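Local coordinates for T9SS C-terminal target domain-containing protein (Bacteroides cellulosilyticus, PDB 5JVK) that is a family 39 glycoside hydrolase that probably hydrolyses O-glycosidic bonds, built around an eight-stranded parallel beta/alpha barrel, at residues G342-T347 / D386-N391; I351-Y356 / K402-A407; F378-D383 / L394-F399. All coordinates share one frame; numbering follows the deposited sequence.

Contact 1 (G342-T347 / D386-N391); sequences GWNSTT and DNIEHN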
loop_
_atom_site.group_PDB
_atom_site.type_symbol
_atom_site.label_atom_id
_atom_site.label_comp_id
_atom_site.label_asym_id
_atom_site.label_seq_id
_atom_site.Cartn_x
_atom_site.Cartn_y
_atom_site.Cartn_z
ATOM N N GLY A 342 -2.036 -6.385 -3.936
ATOM C CA GLY A 342 -1.087 -6.945 -2.991
ATOM C C GLY A 342 -0.666 -8.369 -3.269
ATOM O O GLY A 342 -1.262 -9.062 -4.092
ATOM N N TRP A 343 0.391 -8.776 -2.576
ATOM C CA TRP A 343 0.906 -10.139 -2.588
ATOM C C TRP A 343 1.065 -10.576 -1.136
ATOM O O TRP A 343 1.254 -9.736 -0.251
ATOM C CB TRP A 343 2.252 -10.193 -3.311
ATOM C CG TRP A 343 2.163 -10.007 -4.804
ATOM C CD1 TRP A 343 2.219 -10.979 -5.748
ATOM C CD2 TRP A 343 2.017 -8.772 -5.513
ATOM N NE1 TRP A 343 2.116 -10.441 -7.002
ATOM C CE2 TRP A 343 1.990 -9.085 -6.889
ATOM C CE3 TRP A 343 1.910 -7.434 -5.121
ATOM C CZ2 TRP A 343 1.852 -8.109 -7.878
ATOM C CZ3 TRP A 343 1.769 -6.464 -6.098
ATOM C CH2 TRP A 343 1.743 -6.805 -7.466
ATOM N N ASN A 344 0.995 -11.883 -0.896
ATOM C CA ASN A 344 1.030 -12.440 0.463
ATOM C C ASN A 344 2.198 -13.401 0.647
ATOM O O ASN A 344 2.668 -14.011 -0.316
ATOM C CB ASN A 344 -0.292 -13.136 0.803
ATOM C CG ASN A 344 -0.592 -14.312 -0.108
ATOM O OD1 ASN A 344 -0.042 -15.401 0.061
ATOM N ND2 ASN A 344 -1.472 -14.098 -1.078
ATOM N N SER A 345 2.642 -13.538 1.897
ATOM C CA SER A 345 3.778 -14.404 2.247
ATOM C C SER A 345 3.467 -15.912 2.327
ATOM O O SER A 345 4.363 -16.699 2.649
ATOM C CB SER A 345 4.427 -13.932 3.555
ATOM O OG SER A 345 4.884 -12.595 3.438
ATOM N N THR A 346 2.225 -16.320 2.047
ATOM C CA THR A 346 1.889 -17.745 1.931
ATOM C C THR A 346 2.305 -18.292 0.562
ATOM O O THR A 346 2.981 -19.320 0.490
ATOM C CB THR A 346 0.386 -18.005 2.168
ATOM O OG1 THR A 346 0.020 -17.550 3.476
ATOM C CG2 THR A 346 0.050 -19.494 2.043
ATOM N N THR A 347 1.902 -17.602 -0.507
ATOM C CA THR A 347 2.215 -18.020 -1.887
ATOM C C THR A 347 3.442 -17.322 -2.506
ATOM O O THR A 347 3.818 -17.627 -3.640
ATOM C CB THR A 347 1.005 -17.827 -2.823
ATOM O OG1 THR A 347 0.615 -16.451 -2.833
ATOM C CG2 THR A 347 -0.165 -18.680 -2.369
ATOM N N ASP A 386 -0.278 -20.823 6.569
ATOM C CA ASP A 386 -0.904 -21.330 5.331
ATOM C C ASP A 386 -2.276 -20.715 4.988
ATOM O O ASP A 386 -2.949 -21.193 4.074
ATOM C CB ASP A 386 -0.968 -22.872 5.344
ATOM C CG ASP A 386 -1.995 -23.427 6.320
ATOM O OD1 ASP A 386 -2.185 -22.840 7.407
ATOM O OD2 ASP A 386 -2.598 -24.473 6.001
ATOM N N ASN A 387 -2.683 -19.672 5.717
ATOM C CA ASN A 387 -3.877 -18.878 5.398
ATOM C C ASN A 387 -3.415 -17.594 4.701
ATOM O O ASN A 387 -2.751 -16.763 5.324
ATOM C CB ASN A 387 -4.642 -18.552 6.692
ATOM C CG ASN A 387 -5.920 -17.753 6.458
ATOM O OD1 ASN A 387 -6.286 -17.430 5.325
ATOM N ND2 ASN A 387 -6.608 -17.430 7.544
ATOM N N ILE A 388 -3.769 -17.434 3.421
ATOM C CA ILE A 388 -3.281 -16.292 2.620
ATOM C C ILE A 388 -3.704 -14.930 3.177
ATOM O O ILE A 388 -2.941 -13.970 3.107
ATOM C CB ILE A 388 -3.662 -16.377 1.110
ATOM C CG1 ILE A 388 -5.179 -16.295 0.871
ATOM C CG2 ILE A 388 -3.096 -17.640 0.470
ATOM C CD1 ILE A 388 -5.538 -16.101 -0.590
ATOM N N GLU A 389 -4.906 -14.868 3.749
ATOM C CA GLU A 389 -5.471 -13.621 4.266
ATOM C C GLU A 389 -4.753 -13.109 5.523
ATOM O O GLU A 389 -4.866 -11.933 5.851
ATOM C CB GLU A 389 -6.974 -13.786 4.547
ATOM C CG GLU A 389 -7.835 -14.128 3.328
ATOM C CD GLU A 389 -7.919 -13.017 2.281
ATOM O OE1 GLU A 389 -7.633 -11.841 2.586
ATOM O OE2 GLU A 389 -8.287 -13.326 1.129
ATOM N N HIS A 390 -4.020 -13.989 6.208
ATOM C CA HIS A 390 -3.201 -13.624 7.374
ATOM C C HIS A 390 -1.763 -13.219 7.026
ATOM O O HIS A 390 -0.961 -13.000 7.938
ATOM C CB HIS A 390 -3.146 -14.805 8.359
ATOM C CG HIS A 390 -4.450 -15.101 9.029
ATOM N ND1 HIS A 390 -4.566 -16.034 10.037
ATOM C CD2 HIS A 390 -5.686 -14.577 8.859
ATOM C CE1 HIS A 390 -5.821 -16.085 10.446
ATOM N NE2 HIS A 390 -6.521 -15.208 9.749
ATOM N N ASN A 391 -1.425 -13.128 5.736
ATOM C CA ASN A 391 -0.035 -12.904 5.312
ATOM C C ASN A 391 0.170 -11.810 4.245
ATOM O O ASN A 391 1.246 -11.730 3.650
ATOM C CB ASN A 391 0.556 -14.241 4.849
ATOM C CG ASN A 391 0.704 -15.231 5.986
ATOM O OD1 ASN A 391 -0.060 -16.185 6.099
ATOM N ND2 ASN A 391 1.678 -14.991 6.848
#
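Asp386 meets Thr346 at the outer end of this loop-to-loop contact, where the methyl CG2 of Thr346 lies 3.9 Å from the Asp386 CA. The torsions of Thr346 divide its labour: CG2 stands opposite the backbone N and faces Asp386, while OG1 (chi1 -59°) lies beside that N and bonds to the carbonyl O of Pro385, just before the segment. Ile388 lies in a short 3-10 turn and supplies the apolar surface. Its branch methyl CG2 comes within 3.9 Å of Thr346 CB, and its CB lies against the amide of Asn344, 3.8 Å from ND2. The Ile388 carbonyl O approaches Asn344 CB. Farther along, Asn391 offers its carbonyl O to Ser345 N, a 2.9 Å bond that is nearly straight at the hydrogen (165°) although the donor stands above the carbonyl plane. Asn344 CA adds a CH···O contact to this oxygen at 3.3 Å. Asn344 also organises its own loop: OD1 accepts from Thr347 N at 3.0 Å, an Asx motif, with a weak second bond from Thr346 N. An alanine here is likely to leave Thr347 N without this acceptor and open a gap beside Ile388, setting the 344-347 turn free to shift. In the barrel, these loops follow the seventh and eighth strands, at the end where clan GH-A hydrolases carry their active site. One settled hydrogen bond thus joins the loops beside Ile388, and Thr347 N gripping the Asn344 amide is consistent with a turn that keeps Ser345 N facing Asn391 O.

Contact 2 (I351-Y356 / K402-A407); sequences IEQAAY and KPSYQA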
loop_
_atom_site.group_PDB
_atom_site.type_symbol
_atom_site.label_atom_id
_atom_site.label_comp_id
_atom_site.label_asym_id
_atom_site.label_seq_id
_atom_site.Cartn_x
_atom_site.Cartn_y
_atom_site.Cartn_z
ATOM N N ILE A 351 10.723 -11.835 0.581
ATOM C CA ILE A 351 11.542 -10.979 -0.273
ATOM C C ILE A 351 10.882 -10.719 -1.636
ATOM O O ILE A 351 11.082 -9.652 -2.224
ATOM C CB ILE A 351 12.986 -11.543 -0.422
ATOM C CG1 ILE A 351 13.957 -10.438 -0.834
ATOM C CG2 ILE A 351 13.050 -12.712 -1.402
ATOM C CD1 ILE A 351 14.204 -9.387 0.234
ATOM N N GLU A 352 10.097 -11.684 -2.124
ATOM C CA GLU A 352 9.291 -11.491 -3.337
ATOM C C GLU A 352 8.191 -10.449 -3.111
ATOM O O GLU A 352 8.004 -9.558 -3.942
ATOM C CB GLU A 352 8.697 -12.818 -3.828
ATOM C CG GLU A 352 9.734 -13.749 -4.451
ATOM C CD GLU A 352 9.210 -15.143 -4.779
ATOM O OE1 GLU A 352 8.150 -15.551 -4.251
ATOM O OE2 GLU A 352 9.875 -15.849 -5.568
ATOM N N GLN A 353 7.489 -10.558 -1.981
ATOM C CA GLN A 353 6.470 -9.575 -1.579
ATOM C C GLN A 353 7.045 -8.152 -1.548
ATOM O O GLN A 353 6.405 -7.208 -2.019
ATOM C CB GLN A 353 5.878 -9.923 -0.202
ATOM C CG GLN A 353 4.606 -9.149 0.147
ATOM C CD GLN A 353 4.302 -9.072 1.643
ATOM O OE1 GLN A 353 5.204 -9.033 2.481
ATOM N NE2 GLN A 353 3.014 -9.019 1.982
ATOM N N ALA A 354 8.247 -8.012 -0.994
ATOM C CA ALA A 354 8.944 -6.731 -0.948
ATOM C C ALA A 354 9.305 -6.244 -2.348
ATOM O O ALA A 354 9.002 -5.108 -2.713
ATOM C CB ALA A 354 10.196 -6.846 -0.091
ATOM N N ALA A 355 9.941 -7.116 -3.126
ATOM C CA ALA A 355 10.312 -6.807 -4.509
ATOM C C ALA A 355 9.108 -6.361 -5.342
ATOM O O ALA A 355 9.187 -5.366 -6.060
ATOM C CB ALA A 355 10.987 -8.009 -5.157
ATOM N N TYR A 356 7.998 -7.087 -5.225
ATOM C CA TYR A 356 6.799 -6.797 -6.016
ATOM C C TYR A 356 6.075 -5.533 -5.562
ATOM O O TYR A 356 5.423 -4.877 -6.375
ATOM C CB TYR A 356 5.837 -7.995 -6.027
ATOM C CG TYR A 356 6.396 -9.288 -6.620
ATOM C CD1 TYR A 356 7.559 -9.305 -7.410
ATOM C CD2 TYR A 356 5.737 -10.499 -6.415
ATOM C CE1 TYR A 356 8.047 -10.488 -7.944
ATOM C CE2 TYR A 356 6.221 -11.684 -6.955
ATOM C CZ TYR A 356 7.377 -11.671 -7.716
ATOM O OH TYR A 356 7.867 -12.840 -8.255
ATOM N N LYS A 402 8.044 -6.758 8.270
ATOM C CA LYS A 402 8.505 -7.711 7.263
ATOM C C LYS A 402 9.355 -6.933 6.248
ATOM O O LYS A 402 9.327 -5.696 6.256
ATOM C CB LYS A 402 7.308 -8.380 6.585
ATOM C CG LYS A 402 6.458 -9.225 7.531
ATOM C CD LYS A 402 5.061 -9.469 6.983
ATOM C CE LYS A 402 5.094 -10.278 5.698
ATOM N NZ LYS A 402 3.731 -10.622 5.214
ATOM N N PRO A 403 10.125 -7.635 5.385
ATOM C CA PRO A 403 10.931 -6.942 4.361
ATOM C C PRO A 403 10.155 -5.969 3.458
ATOM O O PRO A 403 10.720 -4.964 3.025
ATOM C CB PRO A 403 11.496 -8.096 3.529
ATOM C CG PRO A 403 11.600 -9.221 4.491
ATOM C CD PRO A 403 10.406 -9.085 5.394
ATOM N N SER A 404 8.884 -6.271 3.187
ATOM C CA SER A 404 8.026 -5.413 2.370
ATOM C C SER A 404 7.828 -4.011 2.944
ATOM O O SER A 404 7.638 -3.053 2.186
ATOM C CB SER A 404 6.669 -6.081 2.135
ATOM O OG SER A 404 6.048 -6.413 3.359
ATOM N N TYR A 405 7.871 -3.892 4.271
ATOM C CA TYR A 405 7.832 -2.589 4.929
ATOM C C TYR A 405 9.036 -1.739 4.529
ATOM O O TYR A 405 8.883 -0.574 4.160
ATOM C CB TYR A 405 7.793 -2.739 6.452
ATOM C CG TYR A 405 7.607 -1.420 7.155
ATOM C CD1 TYR A 405 8.696 -0.583 7.412
ATOM C CD2 TYR A 405 6.342 -0.988 7.539
ATOM C CE1 TYR A 405 8.527 0.640 8.038
ATOM C CE2 TYR A 405 6.165 0.231 8.173
ATOM C CZ TYR A 405 7.261 1.042 8.417
ATOM O OH TYR A 405 7.087 2.250 9.037
ATOM N N GLN A 406 10.226 -2.327 4.632
ATOM C CA GLN A 406 11.475 -1.659 4.263
ATOM C C GLN A 406 11.434 -1.215 2.802
ATOM O O GLN A 406 11.796 -0.081 2.485
ATOM C CB GLN A 406 12.670 -2.597 4.477
ATOM C CG GLN A 406 14.038 -1.933 4.347
ATOM C CD GLN A 406 14.477 -1.183 5.595
ATOM O OE1 GLN A 406 13.996 -1.438 6.698
ATOM N NE2 GLN A 406 15.412 -0.254 5.419
ATOM N N ALA A 407 10.998 -2.117 1.926
ATOM C CA ALA A 407 10.877 -1.827 0.492
ATOM C C ALA A 407 9.923 -0.669 0.199
ATOM O O ALA A 407 10.191 0.132 -0.690
ATOM C CB ALA A 407 10.438 -3.073 -0.265
HETATM O O HOH W 1 7.931 -8.957 3.212
#
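Ala354 presses its methyl into the first turn of the facing helix, with Ala354 CB 3.6 Å from Ser404 N. The same Ala354 CB also meets two apolar carbons, Pro403 CB at 4.0 Å and Ala407 CB at 3.8 Å. With so small a residue at the crossing, the backbones come very near: Ala354 CA and Ser404 CA are 3.7 Å apart, and Ala407 CB rests against the carbonyl O of Ala354. Ile351 extends the apolar patch more loosely: its CB points away, but the terminal CD1 comes back toward Pro403 CB. The helices run almost parallel, their local axes 7.8 Å apart at an angle of 20°, as suits the neighbouring outer helices that follow strands seven and eight of a (beta/alpha)8 barrel. Beyond the methyls the interface turns polar. Gln353, its CG swung to the far side from N (chi1 -167°) and the chain extended beyond, reaches across so that OE1 accepts from Ser404 OG at 2.9 Å. The hydroxyl comes from well above the amide's carbonyl plane, 63° out of it. A water donates to the same OE1 at 2.8 Å and accepts from Ser404 N, thereby satisfying an amide of the first helical turn. At the margin Lys402 crosses Gln353 at about a right angle, its CE 3.5 Å from OE1. Its NZ bonds to Ser345 OG and to Gly393 O, and Gln353 NE2 also donates to Gly393 O as well as to Trp343 O.

Contact 3 (F378-D383 / L394-F399); sequences FQNDGD and LLRSDF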
loop_
_atom_site.group_PDB
_atom_site.type_symbol
_atom_site.label_atom_id
_atom_site.label_comp_id
_atom_site.label_asym_id
_atom_site.label_seq_id
_atom_site.Cartn_x
_atom_site.Cartn_y
_atom_site.Cartn_z
ATOM N N PHE A 378 -1.850 -3.409 5.491
ATOM C CA PHE A 378 -0.770 -2.890 6.332
ATOM C C PHE A 378 -0.209 -3.924 7.299
ATOM O O PHE A 378 1.007 -4.111 7.368
ATOM C CB PHE A 378 -1.212 -1.650 7.108
ATOM C CG PHE A 378 -0.082 -0.972 7.824
ATOM C CD1 PHE A 378 -0.036 -0.938 9.214
ATOM C CD2 PHE A 378 0.970 -0.410 7.103
ATOM C CE1 PHE A 378 1.021 -0.326 9.865
ATOM C CE2 PHE A 378 2.031 0.197 7.752
ATOM C CZ PHE A 378 2.055 0.241 9.135
ATOM N N GLN A 379 -1.096 -4.588 8.034
ATOM C CA GLN A 379 -0.700 -5.552 9.058
ATOM C C GLN A 379 -1.285 -6.925 8.754
ATOM O O GLN A 379 -2.406 -7.025 8.261
ATOM C CB GLN A 379 -1.158 -5.072 10.441
ATOM C CG GLN A 379 -0.697 -5.969 11.582
ATOM C CD GLN A 379 -0.750 -5.294 12.941
ATOM O OE1 GLN A 379 -1.592 -4.433 13.192
ATOM N NE2 GLN A 379 0.150 -5.694 13.832
ATOM N N ASN A 380 -0.512 -7.974 9.044
ATOM C CA ASN A 380 -0.997 -9.356 8.968
ATOM C C ASN A 380 -2.254 -9.523 9.820
ATOM O O ASN A 380 -2.248 -9.195 11.005
ATOM C CB ASN A 380 0.076 -10.348 9.455
ATOM C CG ASN A 380 1.138 -10.647 8.407
ATOM O OD1 ASN A 380 1.045 -10.224 7.253
ATOM N ND2 ASN A 380 2.158 -11.397 8.810
ATOM N N ASP A 381 -3.319 -10.038 9.211
ATOM C CA ASP A 381 -4.603 -10.216 9.900
ATOM C C ASP A 381 -4.606 -11.369 10.909
ATOM O O ASP A 381 -5.547 -11.480 11.693
ATOM C CB ASP A 381 -5.728 -10.430 8.886
ATOM C CG ASP A 381 -5.947 -9.224 7.995
ATOM O OD1 ASP A 381 -6.670 -8.297 8.411
ATOM O OD2 ASP A 381 -5.408 -9.209 6.872
ATOM N N GLY A 382 -3.586 -12.232 10.871
ATOM C CA GLY A 382 -3.421 -13.306 11.856
ATOM C C GLY A 382 -2.039 -13.942 11.824
ATOM O O GLY A 382 -1.098 -13.368 11.266
ATOM N N ASP A 383 -1.925 -15.124 12.434
ATOM C CA ASP A 383 -0.644 -15.845 12.590
ATOM C C ASP A 383 -0.504 -17.128 11.767
ATOM O O ASP A 383 0.607 -17.626 11.600
ATOM C CB ASP A 383 -0.427 -16.202 14.065
ATOM C CG ASP A 383 -0.305 -14.979 14.961
ATOM O OD1 ASP A 383 -0.224 -13.844 14.438
ATOM O OD2 ASP A 383 -0.291 -15.162 16.200
ATOM N N LEU A 394 2.512 -5.713 5.701
ATOM C CA LEU A 394 3.864 -5.153 5.792
ATOM C C LEU A 394 4.445 -5.386 7.190
ATOM O O LEU A 394 5.656 -5.547 7.344
ATOM C CB LEU A 394 3.855 -3.654 5.475
ATOM C CG LEU A 394 3.160 -3.215 4.183
ATOM C CD1 LEU A 394 3.236 -1.705 4.030
ATOM C CD2 LEU A 394 3.747 -3.900 2.960
ATOM N N LEU A 395 3.575 -5.377 8.198
ATOM C CA LEU A 395 3.929 -5.754 9.565
ATOM C C LEU A 395 3.271 -7.079 9.918
ATOM O O LEU A 395 2.225 -7.427 9.367
ATOM C CB LEU A 395 3.449 -4.692 10.557
ATOM C CG LEU A 395 3.871 -3.245 10.314
ATOM C CD1 LEU A 395 3.236 -2.347 11.364
ATOM C CD2 LEU A 395 5.385 -3.106 10.328
ATOM N N ARG A 396 3.885 -7.802 10.851
ATOM C CA ARG A 396 3.290 -9.006 11.427
ATOM C C ARG A 396 2.284 -8.605 12.501
ATOM O O ARG A 396 2.177 -7.424 12.848
ATOM C CB ARG A 396 4.370 -9.900 12.030
ATOM C CG ARG A 396 5.432 -10.325 11.031
ATOM C CD ARG A 396 6.212 -11.533 11.518
ATOM N NE ARG A 396 7.010 -12.108 10.438
ATOM C CZ ARG A 396 8.205 -11.665 10.035
ATOM N NH1 ARG A 396 8.794 -10.611 10.615
ATOM N NH2 ARG A 396 8.821 -12.288 9.029
ATOM N N SER A 397 1.553 -9.584 13.027
ATOM C CA SER A 397 0.552 -9.337 14.081
ATOM C C SER A 397 1.142 -8.681 15.341
ATOM O O SER A 397 0.465 -7.888 15.997
ATOM C CB SER A 397 -0.164 -10.637 14.461
ATOM O OG SER A 397 0.730 -11.537 15.086
ATOM N N ASP A 398 2.402 -8.994 15.655
ATOM C CA ASP A 398 3.117 -8.377 16.789
ATOM C C ASP A 398 3.815 -7.041 16.449
ATOM O O ASP A 398 4.707 -6.606 17.184
ATOM C CB ASP A 398 4.120 -9.378 17.406
ATOM C CG ASP A 398 5.227 -9.802 16.440
ATOM O OD1 ASP A 398 5.977 -10.738 16.783
ATOM O OD2 ASP A 398 5.347 -9.225 15.340
ATOM N N PHE A 399 3.417 -6.414 15.336
ATOM C CA PHE A 399 3.984 -5.147 14.839
ATOM C C PHE A 399 5.466 -5.219 14.416
ATOM O O PHE A 399 6.118 -4.189 14.246
ATOM C CB PHE A 399 3.712 -3.998 15.828
ATOM C CG PHE A 399 2.246 -3.720 16.037
ATOM C CD1 PHE A 399 1.590 -2.758 15.272
ATOM C CD2 PHE A 399 1.514 -4.427 16.990
ATOM C CE1 PHE A 399 0.235 -2.504 15.458
ATOM C CE2 PHE A 399 0.158 -4.178 17.178
ATOM C CZ PHE A 399 -0.482 -3.215 16.410
HETATM O O HOH W 2 1.620 -12.146 11.691
#
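Phe378 O takes two backbone donors from the facing chain, and with them begins a single parallel beta bridge between Gln379 and Leu395, inside the long loop after the eighth barrel strand. Leu395 N approaches in the carbonyl plane at 3.0 Å from Phe378 O, whereas Leu394 N, 2.8 Å from the same oxygen, stands 53° out of it. The bridge closes where Asn380 N donates to Leu395 O at 2.8 Å. Beside the bridge, the Phe378 ring runs alongside Leu395, with Phe378 CE1 3.4 Å from Leu395 CD1, and both residues pack on Leu124 of helix 118-127. The side chain of Asn380 is satisfied at both ends: OD1 accepts from Gly393 N, and ND2 donates to a water that also donates to Gly382 O and accepts from Ser397 N at 2.9 Å. Ser397 OG donates to Asp383 OD1 at 2.6 Å, meeting the carboxylate on its syn side and near its plane. Arg396 O likewise serves two donors: Phe399 N, closing a type I turn, and Gln379 NE2, 2.8 Å away and pointing almost within its own amide plane. The Gln379 chain, leaving anti to N (chi1 -176°) and extended from there, carries the amide to that oxygen. Fixed by that bond, Gln379 NE2 sits 3.3 Å above the centre of the Phe399 ring, with amide and ring planes 66° apart.

Overall arrangement
The three contacts lie beside the last two barrel strands, 335-341 and 373-375, their centres about 11 Å (contacts 1 and 3), 13 Å (1 and 2) and 14 Å (2 and 3) apart. Along the chain the segments come as 342-347, 351-356, 378-383, 386-391, 394-399 and 402-407, so contact 1 interleaves with each of the others while both segments of contact 3 fall between those of contact 2. Contact 2 pairs helices 350-366 and 403-415; contact 1 ties the loop after strand 335-341 to the loop after 373-375, and contact 3 folds the latter on itself. Lys402 N probably bonds to Leu394 O, so these loops and helices touch one another through the three contacts.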